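Local coordinates for protein alpha-galacturonidase (Bacillus subtilis, PDB 3FEF) that hydrolyses alpha-1,4-linked di-galacturonate to galacturonate as a family 4 glycosidase that depends on NAD(+) and manganese, at residues 88-96 with 293-302; 247-258 with 270-281. One frame throughout, in Å; residues are numbered along the deposited sequence.

Contact 1 (88-96 with 293-302). With SO4 (sulfate ion), chain E.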
# COMPACT_ATOMS: atom_id res chain seq x y z
N LEU A 88 -23.42 -35.67 -0.30
CA LEU A 88 -22.45 -36.45 0.46
C LEU A 88 -21.71 -37.43 -0.45
O LEU A 88 -20.59 -37.84 -0.16
CB LEU A 88 -23.11 -37.17 1.64
CG LEU A 88 -23.58 -36.27 2.79
CD1 LEU A 88 -24.27 -37.08 3.85
CD2 LEU A 88 -22.43 -35.45 3.40
N ASP A 89 -22.33 -37.80 -1.57
CA ASP A 89 -21.62 -38.59 -2.59
C ASP A 89 -20.46 -37.80 -3.20
O ASP A 89 -19.37 -38.33 -3.39
CB ASP A 89 -22.57 -39.11 -3.67
CG ASP A 89 -23.68 -40.00 -3.11
OD1 ASP A 89 -23.41 -40.78 -2.16
OD2 ASP A 89 -24.82 -39.90 -3.59
N ASP A 90 -20.67 -36.52 -3.50
CA ASP A 90 -19.59 -35.68 -3.99
C ASP A 90 -18.46 -35.63 -2.96
O ASP A 90 -17.28 -35.69 -3.31
CB ASP A 90 -20.08 -34.27 -4.28
CG ASP A 90 -21.05 -34.22 -5.44
OD1 ASP A 90 -20.99 -35.14 -6.29
OD2 ASP A 90 -21.87 -33.28 -5.50
N MSE A 91 -18.84 -35.57 -1.69
CA MSE A 91 -17.87 -35.44 -0.62
C MSE A 91 -16.99 -36.68 -0.45
O MSE A 91 -15.80 -36.57 -0.14
CB MSE A 91 -18.57 -35.07 0.69
CG MSE A 91 -17.67 -34.39 1.67
SE MSE A 91 -18.62 -33.55 3.15
CE MSE A 91 -17.04 -33.11 4.23
N GLU A 92 -17.59 -37.85 -0.64
CA GLU A 92 -16.86 -39.10 -0.60
C GLU A 92 -15.67 -39.04 -1.56
O GLU A 92 -14.57 -39.53 -1.26
CB GLU A 92 -17.80 -40.25 -0.95
CG GLU A 92 -17.25 -41.65 -0.66
CD GLU A 92 -18.31 -42.74 -0.82
OE1 GLU A 92 -19.40 -42.61 -0.22
OE2 GLU A 92 -18.07 -43.73 -1.56
N VAL A 93 -15.89 -38.44 -2.72
CA VAL A 93 -14.81 -38.15 -3.66
C VAL A 93 -13.85 -37.08 -3.10
O VAL A 93 -12.66 -37.33 -2.97
CB VAL A 93 -15.37 -37.71 -5.02
CG1 VAL A 93 -14.22 -37.39 -6.00
CG2 VAL A 93 -16.27 -38.81 -5.59
N ASP A 94 -14.35 -35.90 -2.74
CA ASP A 94 -13.49 -34.88 -2.11
C ASP A 94 -12.55 -35.53 -1.09
O ASP A 94 -11.34 -35.37 -1.14
CB ASP A 94 -14.32 -33.82 -1.36
CG ASP A 94 -15.27 -33.05 -2.26
OD1 ASP A 94 -15.12 -33.12 -3.49
OD2 ASP A 94 -16.17 -32.36 -1.72
N VAL A 95 -13.14 -36.24 -0.14
CA VAL A 95 -12.40 -36.70 1.03
C VAL A 95 -11.61 -37.99 0.84
O VAL A 95 -10.54 -38.13 1.40
CB VAL A 95 -13.35 -36.80 2.25
CG1 VAL A 95 -12.58 -37.20 3.50
CG2 VAL A 95 -14.07 -35.47 2.47
N HIS A 96 -12.11 -38.94 0.05
CA HIS A 96 -11.47 -40.27 0.02
C HIS A 96 -10.67 -40.65 -1.23
O HIS A 96 -9.68 -41.40 -1.13
CB HIS A 96 -12.49 -41.38 0.37
CG HIS A 96 -12.98 -41.30 1.78
ND1 HIS A 96 -12.19 -41.63 2.86
CD2 HIS A 96 -14.17 -40.89 2.29
CE1 HIS A 96 -12.87 -41.45 3.98
NE2 HIS A 96 -14.07 -41.00 3.66
N THR A 293 -12.45 -37.67 9.87
CA THR A 293 -13.89 -37.83 9.75
C THR A 293 -14.21 -38.44 8.39
O THR A 293 -14.19 -37.74 7.38
CB THR A 293 -14.62 -36.49 9.84
OG1 THR A 293 -14.36 -35.89 11.11
CG2 THR A 293 -16.14 -36.67 9.66
N PRO A 294 -14.52 -39.75 8.37
CA PRO A 294 -14.79 -40.44 7.11
C PRO A 294 -16.17 -40.06 6.63
O PRO A 294 -17.02 -39.68 7.44
CB PRO A 294 -14.77 -41.93 7.51
CG PRO A 294 -14.74 -41.97 9.06
CD PRO A 294 -14.90 -40.55 9.55
N ILE A 295 -16.43 -40.16 5.33
CA ILE A 295 -17.74 -39.72 4.83
C ILE A 295 -18.89 -40.58 5.35
O ILE A 295 -20.03 -40.13 5.39
CB ILE A 295 -17.80 -39.64 3.32
CG1 ILE A 295 -16.79 -38.60 2.82
CG2 ILE A 295 -19.21 -39.27 2.86
CD1 ILE A 295 -16.82 -37.29 3.62
N SER A 296 -18.59 -41.81 5.74
CA SER A 296 -19.60 -42.71 6.27
C SER A 296 -20.14 -42.16 7.60
O SER A 296 -21.32 -42.28 7.90
CB SER A 296 -19.01 -44.09 6.49
OG SER A 296 -17.93 -44.00 7.40
N PHE A 297 -19.26 -41.55 8.39
CA PHE A 297 -19.70 -40.95 9.62
C PHE A 297 -20.76 -39.91 9.32
O PHE A 297 -21.76 -39.80 10.03
CB PHE A 297 -18.55 -40.31 10.40
CG PHE A 297 -19.01 -39.53 11.59
CD1 PHE A 297 -19.15 -40.14 12.83
CD2 PHE A 297 -19.35 -38.20 11.47
CE1 PHE A 297 -19.61 -39.44 13.93
CE2 PHE A 297 -19.81 -37.49 12.56
CZ PHE A 297 -19.94 -38.11 13.79
N ARG A 298 -20.55 -39.14 8.25
CA ARG A 298 -21.47 -38.05 7.94
C ARG A 298 -22.79 -38.57 7.42
O ARG A 298 -23.82 -37.94 7.62
CB ARG A 298 -20.86 -37.06 6.93
CG ARG A 298 -19.61 -36.34 7.47
CD ARG A 298 -19.05 -35.29 6.52
NE ARG A 298 -17.78 -34.78 7.02
CZ ARG A 298 -17.67 -33.74 7.84
NH1 ARG A 298 -16.48 -33.35 8.27
NH2 ARG A 298 -18.75 -33.09 8.22
N LYS A 299 -22.75 -39.69 6.70
CA LYS A 299 -24.00 -40.27 6.21
C LYS A 299 -24.78 -40.83 7.39
O LYS A 299 -25.98 -40.57 7.52
CB LYS A 299 -23.74 -41.33 5.14
CG LYS A 299 -23.31 -40.70 3.82
CD LYS A 299 -23.11 -41.72 2.72
CE LYS A 299 -22.99 -41.00 1.38
NZ LYS A 299 -22.21 -41.81 0.39
N GLN A 300 -24.08 -41.53 8.27
CA GLN A 300 -24.68 -42.04 9.49
C GLN A 300 -25.25 -40.90 10.34
O GLN A 300 -26.42 -40.93 10.73
CB GLN A 300 -23.64 -42.82 10.31
CG GLN A 300 -24.17 -43.33 11.63
CD GLN A 300 -23.18 -44.22 12.37
OE1 GLN A 300 -23.41 -44.60 13.52
NE2 GLN A 300 -22.06 -44.55 11.70
N ASP A 301 -24.43 -39.90 10.63
CA ASP A 301 -24.89 -38.78 11.43
C ASP A 301 -26.15 -38.18 10.84
O ASP A 301 -27.10 -37.85 11.56
CB ASP A 301 -23.82 -37.70 11.53
CG ASP A 301 -24.13 -36.68 12.60
OD1 ASP A 301 -24.58 -37.09 13.69
OD2 ASP A 301 -23.95 -35.47 12.35
N ARG A 302 -26.17 -38.04 9.52
CA ARG A 302 -27.32 -37.43 8.88
C ARG A 302 -28.57 -38.27 9.10
O ARG A 302 -29.66 -37.73 9.27
CB ARG A 302 -27.08 -37.26 7.38
CG ARG A 302 -28.34 -36.85 6.65
CD ARG A 302 -28.28 -37.24 5.20
NE ARG A 302 -27.65 -36.21 4.37
CZ ARG A 302 -27.15 -36.45 3.15
NH1 ARG A 302 -27.19 -37.68 2.65
NH2 ARG A 302 -26.60 -35.46 2.45
S SO4 E . -17.81 -30.78 10.74
O1 SO4 E . -18.84 -31.17 11.69
O2 SO4 E . -16.81 -31.84 10.60
O3 SO4 E . -17.17 -29.57 11.22
O4 SO4 E . -18.42 -30.51 9.45
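Ile-295 pushes its side chain into helix 88-96 as a knob among Met-91, Glu-92, Val-95 and His-96. With CG1 anti to its carbonyl carbon (chi1 -62°), the long branch lies over the helix backbone, and CD1 wedges tightly against Val-95 CG2 at 3.5 Å while also meeting Met-91 CG. The CG2 branch lies instead near Leu-88 O. Beside this knob, His-96 turns its ring edge to the start of helix 295-302: NE2 accepts the backbone N-H of Ile-295 at 3.0 Å, nearly straight (167°) and in the ring plane. Glu-99 holds ND1, so both ring nitrogens are engaged and the ring is fixed in its rotation.

On the other flank, Lys-299 runs fully extended over Leu-88, and its NZ bridges two acids one helical turn apart, lying 3.0 Å from Asp-89 OD1 and 3.0 Å from Glu-92 OE1. Replacing Lys-299 by an alanine is likely to leave the carboxylates of Asp-89 and Glu-92 without their shared positive mate and to uncover the flank of Leu-88. Deeper in, the selenomethionine Met-91 lays CE over one face of the Arg-298 guanidinium, 3.3 Å from NE. The edge of that guanidinium grips a sulfate, NH1 to O2 at 2.8 Å and NH2 to O4 at 2.9 Å. The side chain of Arg-298 lies about 8 Å from that of Asn-147, a probable substrate ligand. The helices run antiparallel (155°), keyed by a single knob into a hole, and join the Rossmann-type NAD-binding domain of this family 4 glycosidase to its C-terminal domain beside the active site.

Contact 2 (247-258 with 270-281); sequences VFCSAHRVAFDL and DRHLAEFLPGPY. With SO4 (sulfate ion), chain E.
Val-254 and Leu-258, one turn apart on helix 253-258, form the apolar centre with Leu-273, Leu-277 and Tyr-281. Val-254 CG1, anti to its own backbone N (chi1 177°), sits squarely over the face of the Tyr-281 ring, a CH-pi contact 4.2 Å from the ring centroid and 4° off its normal. Leu-258 forks between partners: CD1 slides along Leu-273 CB at 4.0 Å, while CD2 meets Leu-277 CD2 tip to tip. Ala-255 adds its methyl against Leu-273 CD1.

At the start of the helix, Asp-270 reaches across to the first turn from the following short helix. Asp-270 OD2 accepts from Val-254 N at 2.7 Å and Asp-270 OD1 from Ala-255 N at 3.3 Å, both from above the carboxylate plane. The acid thus covers the amino end of a helix belonging to another segment, where the helix dipole would probably favour its negative charge. Ser-250 OG accepts the backbone N-H of His-252 at 2.8 Å, closing an ST turn into the N-cap.

Outward, Tyr-281 OH lies beside Asp-257 OD2, modelled too close for the details of the hydrogen bond to be trusted, the carboxylate plane steeply turned from the ring; Arg-425 of a second subunit binds both residues, so this corner belongs to the tetramer interface. Toward the active site, Arg-271 presents one guanidinium face to the edge of Phe-248, CD1 lying 3.6 Å from NH2. Its NE reaches Val-247 O through a water, and NH1 holds sulfate O2 at 2.7 Å. The Arg-271 side chain is about 7 Å from that of His-170, the probable proton donor.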
# COMPACT_ATOMS: atom_id res chain seq x y z
N VAL A 247 -15.25 -38.49 16.70
CA VAL A 247 -14.33 -37.97 15.69
C VAL A 247 -14.03 -36.49 15.91
O VAL A 247 -13.09 -35.95 15.33
CB VAL A 247 -14.88 -38.20 14.26
CG1 VAL A 247 -15.35 -39.62 14.11
CG2 VAL A 247 -16.01 -37.23 13.95
N PHE A 248 -14.79 -35.83 16.77
CA PHE A 248 -14.61 -34.40 16.99
C PHE A 248 -13.62 -34.07 18.10
O PHE A 248 -13.20 -32.92 18.23
CB PHE A 248 -15.95 -33.73 17.27
CG PHE A 248 -16.89 -33.81 16.11
CD1 PHE A 248 -16.63 -33.09 14.95
CD2 PHE A 248 -18.02 -34.60 16.18
CE1 PHE A 248 -17.49 -33.16 13.88
CE2 PHE A 248 -18.90 -34.67 15.10
CZ PHE A 248 -18.63 -33.96 13.95
N CYS A 249 -13.23 -35.08 18.87
CA CYS A 249 -12.44 -34.86 20.08
C CYS A 249 -10.95 -35.05 19.90
O CYS A 249 -10.50 -35.64 18.93
CB CYS A 249 -12.91 -35.83 21.17
SG CYS A 249 -14.59 -35.54 21.71
N SER A 250 -10.17 -34.56 20.85
CA SER A 250 -8.73 -34.71 20.75
C SER A 250 -8.10 -34.50 22.10
O SER A 250 -8.79 -34.18 23.06
CB SER A 250 -8.16 -33.69 19.75
OG SER A 250 -7.62 -32.56 20.43
N ALA A 251 -6.80 -34.69 22.18
CA ALA A 251 -6.06 -34.32 23.38
C ALA A 251 -5.11 -33.14 23.10
O ALA A 251 -4.14 -32.95 23.82
CB ALA A 251 -5.29 -35.53 23.93
N HIS A 252 -5.37 -32.39 22.03
CA HIS A 252 -4.62 -31.16 21.76
C HIS A 252 -3.11 -31.34 21.53
O HIS A 252 -2.35 -30.37 21.64
CB HIS A 252 -4.84 -30.19 22.90
CG HIS A 252 -6.28 -30.01 23.23
ND1 HIS A 252 -6.92 -30.72 24.22
CD2 HIS A 252 -7.24 -29.24 22.64
CE1 HIS A 252 -8.19 -30.37 24.27
NE2 HIS A 252 -8.41 -29.48 23.32
N ARG A 253 -2.68 -32.57 21.24
CA ARG A 253 -1.29 -32.82 20.91
C ARG A 253 -0.83 -32.01 19.70
O ARG A 253 0.32 -31.56 19.64
CB ARG A 253 -1.05 -34.31 20.65
CG ARG A 253 -1.17 -35.15 21.94
CD ARG A 253 -0.26 -36.37 21.89
NE ARG A 253 1.15 -36.00 21.90
CZ ARG A 253 2.03 -36.50 21.04
NH1 ARG A 253 1.64 -37.39 20.14
NH2 ARG A 253 3.30 -36.13 21.09
N VAL A 254 -1.71 -31.84 18.72
CA VAL A 254 -1.35 -31.11 17.52
C VAL A 254 -1.17 -29.62 17.85
O VAL A 254 -0.21 -28.98 17.40
CB VAL A 254 -2.39 -31.26 16.39
CG1 VAL A 254 -1.98 -30.40 15.16
CG2 VAL A 254 -2.55 -32.75 15.98
N ALA A 255 -2.07 -29.08 18.67
CA ALA A 255 -1.97 -27.70 19.10
C ALA A 255 -0.70 -27.46 19.92
O ALA A 255 -0.05 -26.42 19.77
CB ALA A 255 -3.22 -27.28 19.90
N PHE A 256 -0.35 -28.40 20.80
CA PHE A 256 0.87 -28.23 21.59
C PHE A 256 2.09 -28.27 20.70
O PHE A 256 3.04 -27.51 20.91
CB PHE A 256 0.99 -29.30 22.70
CG PHE A 256 -0.06 -29.18 23.76
CD1 PHE A 256 -0.47 -27.94 24.21
CD2 PHE A 256 -0.64 -30.31 24.31
CE1 PHE A 256 -1.45 -27.82 25.19
CE2 PHE A 256 -1.63 -30.20 25.30
CZ PHE A 256 -2.03 -28.96 25.73
N ASP A 257 2.07 -29.14 19.71
CA ASP A 257 3.20 -29.29 18.81
C ASP A 257 3.40 -28.02 17.97
O ASP A 257 4.52 -27.57 17.81
CB ASP A 257 2.99 -30.52 17.91
CG ASP A 257 4.23 -30.87 17.10
OD1 ASP A 257 5.22 -31.31 17.71
OD2 ASP A 257 4.21 -30.73 15.84
N LEU A 258 2.32 -27.45 17.45
CA LEU A 258 2.40 -26.20 16.68
C LEU A 258 2.84 -25.06 17.56
O LEU A 258 3.64 -24.22 17.13
CB LEU A 258 1.07 -25.86 16.03
CG LEU A 258 0.55 -26.95 15.10
CD1 LEU A 258 -0.64 -26.48 14.31
CD2 LEU A 258 1.65 -27.41 14.17
N ASP A 270 -7.54 -29.85 16.50
CA ASP A 270 -6.46 -30.60 15.90
C ASP A 270 -6.82 -31.10 14.48
O ASP A 270 -6.01 -31.03 13.55
CB ASP A 270 -6.07 -31.76 16.83
CG ASP A 270 -5.17 -31.31 17.99
OD1 ASP A 270 -5.17 -30.11 18.34
OD2 ASP A 270 -4.42 -32.16 18.55
N ARG A 271 -8.05 -31.58 14.31
CA ARG A 271 -8.48 -32.14 13.04
C ARG A 271 -8.45 -31.11 11.90
O ARG A 271 -8.31 -31.47 10.74
CB ARG A 271 -9.87 -32.75 13.19
CG ARG A 271 -10.92 -31.74 13.69
CD ARG A 271 -12.19 -32.41 14.20
NE ARG A 271 -12.95 -33.05 13.13
CZ ARG A 271 -13.99 -32.50 12.51
NH1 ARG A 271 -14.62 -33.18 11.55
NH2 ARG A 271 -14.41 -31.29 12.82
N HIS A 272 -8.60 -29.83 12.23
CA HIS A 272 -8.57 -28.78 11.21
C HIS A 272 -7.16 -28.28 10.98
O HIS A 272 -6.76 -28.07 9.84
CB HIS A 272 -9.46 -27.61 11.60
CG HIS A 272 -10.92 -27.91 11.52
ND1 HIS A 272 -11.75 -27.89 12.62
CD2 HIS A 272 -11.69 -28.27 10.46
CE1 HIS A 272 -12.98 -28.21 12.24
NE2 HIS A 272 -12.97 -28.43 10.94
N LEU A 273 -6.42 -28.09 12.06
CA LEU A 273 -5.05 -27.59 11.99
C LEU A 273 -4.23 -28.53 11.15
O LEU A 273 -3.38 -28.11 10.36
CB LEU A 273 -4.43 -27.53 13.40
CG LEU A 273 -4.98 -26.49 14.38
CD1 LEU A 273 -4.41 -26.70 15.80
CD2 LEU A 273 -4.73 -25.04 13.88
N ALA A 274 -4.48 -29.82 11.35
CA ALA A 274 -3.68 -30.87 10.73
C ALA A 274 -3.66 -30.77 9.20
O ALA A 274 -2.75 -31.28 8.58
CB ALA A 274 -4.18 -32.24 11.16
N GLU A 275 -4.63 -30.11 8.60
CA GLU A 275 -4.68 -30.12 7.14
C GLU A 275 -3.88 -28.98 6.48
O GLU A 275 -3.76 -28.94 5.25
CB GLU A 275 -6.13 -30.06 6.68
CG GLU A 275 -7.05 -30.98 7.47
CD GLU A 275 -8.33 -31.29 6.72
OE1 GLU A 275 -9.22 -30.40 6.65
OE2 GLU A 275 -8.43 -32.41 6.19
N PHE A 276 -3.36 -28.06 7.29
CA PHE A 276 -2.75 -26.83 6.74
C PHE A 276 -1.24 -26.89 6.57
O PHE A 276 -0.67 -26.00 5.95
CB PHE A 276 -3.10 -25.59 7.59
CG PHE A 276 -4.49 -25.09 7.37
CD1 PHE A 276 -4.74 -24.03 6.53
CD2 PHE A 276 -5.56 -25.68 8.02
CE1 PHE A 276 -6.00 -23.57 6.33
CE2 PHE A 276 -6.84 -25.24 7.81
CZ PHE A 276 -7.07 -24.18 6.97
N LEU A 277 -0.59 -27.90 7.14
CA LEU A 277 0.87 -27.97 7.10
C LEU A 277 1.45 -29.36 7.08
O LEU A 277 0.77 -30.32 7.41
CB LEU A 277 1.51 -27.19 8.26
CG LEU A 277 0.81 -27.00 9.60
CD1 LEU A 277 0.17 -28.27 10.12
CD2 LEU A 277 1.83 -26.43 10.59
N PRO A 278 2.73 -29.46 6.69
CA PRO A 278 3.46 -30.72 6.76
C PRO A 278 3.52 -31.23 8.20
O PRO A 278 3.76 -30.44 9.12
CB PRO A 278 4.88 -30.33 6.31
CG PRO A 278 4.70 -29.10 5.52
CD PRO A 278 3.56 -28.37 6.18
N GLY A 279 3.30 -32.52 8.39
CA GLY A 279 3.47 -33.13 9.70
C GLY A 279 3.18 -34.61 9.63
O GLY A 279 2.69 -35.09 8.61
N PRO A 280 3.48 -35.35 10.70
CA PRO A 280 3.10 -36.75 10.79
C PRO A 280 1.62 -36.92 11.08
O PRO A 280 1.11 -38.04 11.05
CB PRO A 280 3.90 -37.26 12.00
CG PRO A 280 4.23 -36.02 12.80
CD PRO A 280 4.38 -34.93 11.80
N TYR A 281 0.93 -35.80 11.32
CA TYR A 281 -0.42 -35.83 11.90
C TYR A 281 -1.44 -36.70 11.19
O TYR A 281 -2.08 -37.56 11.81
CB TYR A 281 -0.98 -34.41 11.99
CG TYR A 281 0.00 -33.40 12.53
CD1 TYR A 281 0.67 -33.62 13.74
CD2 TYR A 281 0.28 -32.23 11.83
CE1 TYR A 281 1.56 -32.69 14.24
CE2 TYR A 281 1.18 -31.30 12.32
CZ TYR A 281 1.81 -31.53 13.52
OH TYR A 281 2.71 -30.61 14.01
S SO4 E . -17.81 -30.78 10.74
O1 SO4 E . -18.84 -31.17 11.69
O2 SO4 E . -16.81 -31.84 10.60
O3 SO4 E . -17.17 -29.57 11.22
O4 SO4 E . -18.42 -30.51 9.45
O HOH W 1 -12.02 -35.63 12.39

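Overall arrangement
Contact 1 joins the NAD-binding domain to the C-terminal domain, whereas contact 2 lies wholly within the latter, nested along the chain inside the loop that contact 1 closes. Their centres are 20 Å apart and both are partly buried. Contact 1 is a helix pair with a charged outer flank; contact 2 packs a helix start against a short helix and the loop after it, and has a neighbouring subunit at one end. They meet at the sulfate, held by Arg-298 from contact 1 and Arg-271 from contact 2, in a basic pocket near the magnesium ion. Thr-293 OG1 probably hydrogen-bonds Arg-271 NH1 (2.8 Å), and Phe-297 packs on Phe-248.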